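Local coordinates for serine acetyltransferase (PDB 6WYE), which probably catalyses the transfer of an acetyl group from acetyl-CoA to L-serine, giving O-acetyl-L-serine in the first step of L-cysteine biosynthesis, at residues A[144-147]-A[153-156]. Sequence-based numbering, arbitrary orientation.
Sequences RLYL and LAYF
Y146 and A154 are the nearest CA pair, 5.7 Å apart, where helices 131-147 and 151-165 meet across a short link. This helix-loop-helix pair belongs to the helical part of the enzyme, just ahead of the strands that build the left-handed beta-helix of the hexapeptide-repeat family. It illustrates how consecutive helices can pack near their connection through side chains: 144-147 and 153-156 share no hydrogen bond.

The apolar contacts come first. The small side chain of A154 is consistent with this close approach: it points at the other helix, and its CB lies 4.1 Å from CB of Y146, near the plane of that tyrosine's ring and at its edge. L145 and L153 then meet by single methyls, CD1 of L145 lying 3.8 Å from CD2 of L153. These two leucines both point across the contact and are buried; L153 also packs on E49 of the second subunit and Y155 on L125 of that subunit, while the Y146 side chain also touches P171 and A172.

Polar and charged groups frame this packing. N142 donates from ND2 to the carbonyl O of A154, a tie between the helices from just outside 144-147, and K151, at the start of helix 151-165, makes a cation-pi contact with the Y146 ring.

Between the two tyrosines the contact is made far out along the side chains. With its CG anti to the backbone N (chi1 -175°), Y146 swings its ring out to the Y155 phenol, whose OH sits in the Y146 ring plane at the edge, 3.8 Å from CE1.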
ATOM      1  N   ARG A 144       4.966 -27.692  -8.494  1.00 37.42           N
ATOM      2  CA  ARG A 144       4.441 -27.790  -9.855  1.00 41.80           C
ATOM      3  C   ARG A 144       5.079 -26.749 -10.774  1.00 41.88           C
ATOM      4  O   ARG A 144       5.446 -27.059 -11.913  1.00 41.91           O
ATOM      5  CB  ARG A 144       2.911 -27.656  -9.820  1.00 47.88           C
ATOM      6  CG  ARG A 144       2.182 -27.424 -11.160  1.00 53.70           C
ATOM      7  CD  ARG A 144       2.615 -28.369 -12.284  1.00 58.44           C
ATOM      8  NE  ARG A 144       2.420 -29.772 -11.938  1.00 62.69           N
ATOM      9  CZ  ARG A 144       3.204 -30.763 -12.354  1.00 62.64           C
ATOM     10  NH1 ARG A 144       4.241 -30.507 -13.145  1.00 62.54           N
ATOM     11  NH2 ARG A 144       2.943 -32.010 -11.982  1.00 61.81           N
ATOM     12  N   LEU A 145       5.197 -25.503 -10.307  1.00 41.27           N
ATOM     13  CA  LEU A 145       5.839 -24.458 -11.104  1.00 42.14           C
ATOM     14  C   LEU A 145       7.285 -24.826 -11.420  1.00 43.22           C
ATOM     15  O   LEU A 145       7.789 -24.538 -12.514  1.00 41.77           O
ATOM     16  CB  LEU A 145       5.766 -23.123 -10.359  1.00 38.38           C
ATOM     17  CG  LEU A 145       4.360 -22.545 -10.226  1.00 41.60           C
ATOM     18  CD1 LEU A 145       4.365 -21.243  -9.442  1.00 39.84           C
ATOM     19  CD2 LEU A 145       3.764 -22.339 -11.628  1.00 41.27           C
ATOM     20  N   TYR A 146       7.967 -25.446 -10.461  1.00 45.42           N
ATOM     21  CA  TYR A 146       9.348 -25.870 -10.648  1.00 45.80           C
ATOM     22  C   TYR A 146       9.449 -26.962 -11.707  1.00 49.31           C
ATOM     23  O   TYR A 146      10.302 -26.899 -12.602  1.00 51.64           O
ATOM     24  CB  TYR A 146       9.902 -26.368  -9.307  1.00 45.23           C
ATOM     25  CG  TYR A 146      11.364 -26.750  -9.275  1.00 42.99           C
ATOM     26  CD1 TYR A 146      12.351 -25.785  -9.151  1.00 44.66           C
ATOM     27  CD2 TYR A 146      11.755 -28.081  -9.309  1.00 44.47           C
ATOM     28  CE1 TYR A 146      13.702 -26.140  -9.097  1.00 46.16           C
ATOM     29  CE2 TYR A 146      13.092 -28.442  -9.260  1.00 45.14           C
ATOM     30  CZ  TYR A 146      14.061 -27.469  -9.154  1.00 46.10           C
ATOM     31  OH  TYR A 146      15.396 -27.831  -9.102  1.00 47.88           O
ATOM     32  N   LEU A 147       8.583 -27.976 -11.614  1.00 50.15           N
ATOM     33  CA  LEU A 147       8.597 -29.079 -12.570  1.00 51.34           C
ATOM     34  C   LEU A 147       8.294 -28.618 -13.986  1.00 51.27           C
ATOM     35  O   LEU A 147       8.839 -29.178 -14.941  1.00 51.28           O
ATOM     36  CB  LEU A 147       7.589 -30.154 -12.152  1.00 51.46           C
ATOM     37  CG  LEU A 147       7.948 -30.901 -10.868  1.00 53.41           C
ATOM     38  CD1 LEU A 147       6.833 -31.864 -10.433  1.00 52.62           C
ATOM     39  CD2 LEU A 147       9.271 -31.632 -11.052  1.00 52.93           C
ATOM     40  N   LEU A 153      10.711 -18.210 -10.996  1.00 32.65           N
ATOM     41  CA  LEU A 153       9.490 -17.931 -10.255  1.00 33.81           C
ATOM     42  C   LEU A 153       9.415 -18.764  -8.986  1.00 33.93           C
ATOM     43  O   LEU A 153       9.020 -18.255  -7.932  1.00 32.52           O
ATOM     44  CB  LEU A 153       8.263 -18.192 -11.127  1.00 34.06           C
ATOM     45  CG  LEU A 153       6.919 -18.025 -10.411  1.00 31.00           C
ATOM     46  CD1 LEU A 153       6.767 -16.613  -9.785  1.00 29.07           C
ATOM     47  CD2 LEU A 153       5.801 -18.293 -11.399  1.00 33.32           C
ATOM     48  N   ALA A 154       9.764 -20.053  -9.074  1.00 31.39           N
ATOM     49  CA  ALA A 154       9.693 -20.914  -7.899  1.00 27.91           C
ATOM     50  C   ALA A 154      10.686 -20.480  -6.830  1.00 29.65           C
ATOM     51  O   ALA A 154      10.386 -20.566  -5.636  1.00 29.89           O
ATOM     52  CB  ALA A 154       9.910 -22.380  -8.280  1.00 28.48           C
ATOM     53  N   TYR A 155      11.877 -20.022  -7.231  1.00 31.67           N
ATOM     54  CA  TYR A 155      12.833 -19.513  -6.246  1.00 32.32           C
ATOM     55  C   TYR A 155      12.342 -18.214  -5.615  1.00 32.23           C
ATOM     56  O   TYR A 155      12.524 -17.997  -4.410  1.00 30.10           O
ATOM     57  CB  TYR A 155      14.202 -19.298  -6.893  1.00 33.76           C
ATOM     58  CG  TYR A 155      14.900 -20.585  -7.259  1.00 37.21           C
ATOM     59  CD1 TYR A 155      14.810 -21.706  -6.442  1.00 38.77           C
ATOM     60  CD2 TYR A 155      15.669 -20.674  -8.412  1.00 40.32           C
ATOM     61  CE1 TYR A 155      15.456 -22.888  -6.770  1.00 40.58           C
ATOM     62  CE2 TYR A 155      16.318 -21.848  -8.749  1.00 42.44           C
ATOM     63  CZ  TYR A 155      16.214 -22.945  -7.929  1.00 44.20           C
ATOM     64  OH  TYR A 155      16.864 -24.105  -8.277  1.00 48.09           O
ATOM     65  N   PHE A 156      11.748 -17.326  -6.419  1.00 33.95           N
ATOM     66  CA  PHE A 156      11.141 -16.113  -5.879  1.00 29.97           C
ATOM     67  C   PHE A 156      10.104 -16.463  -4.820  1.00 28.97           C
ATOM     68  O   PHE A 156      10.083 -15.875  -3.732  1.00 26.70           O
ATOM     69  CB  PHE A 156      10.516 -15.296  -7.010  1.00 29.45           C
ATOM     70  CG  PHE A 156       9.822 -14.038  -6.542  1.00 32.60           C
ATOM     71  CD1 PHE A 156       8.511 -14.076  -6.070  1.00 31.87           C
ATOM     72  CD2 PHE A 156      10.482 -12.820  -6.582  1.00 33.75           C
ATOM     73  CE1 PHE A 156       7.882 -12.926  -5.635  1.00 34.34           C
ATOM     74  CE2 PHE A 156       9.853 -11.654  -6.156  1.00 37.37           C
ATOM     75  CZ  PHE A 156       8.554 -11.710  -5.674  1.00 35.59           C
TER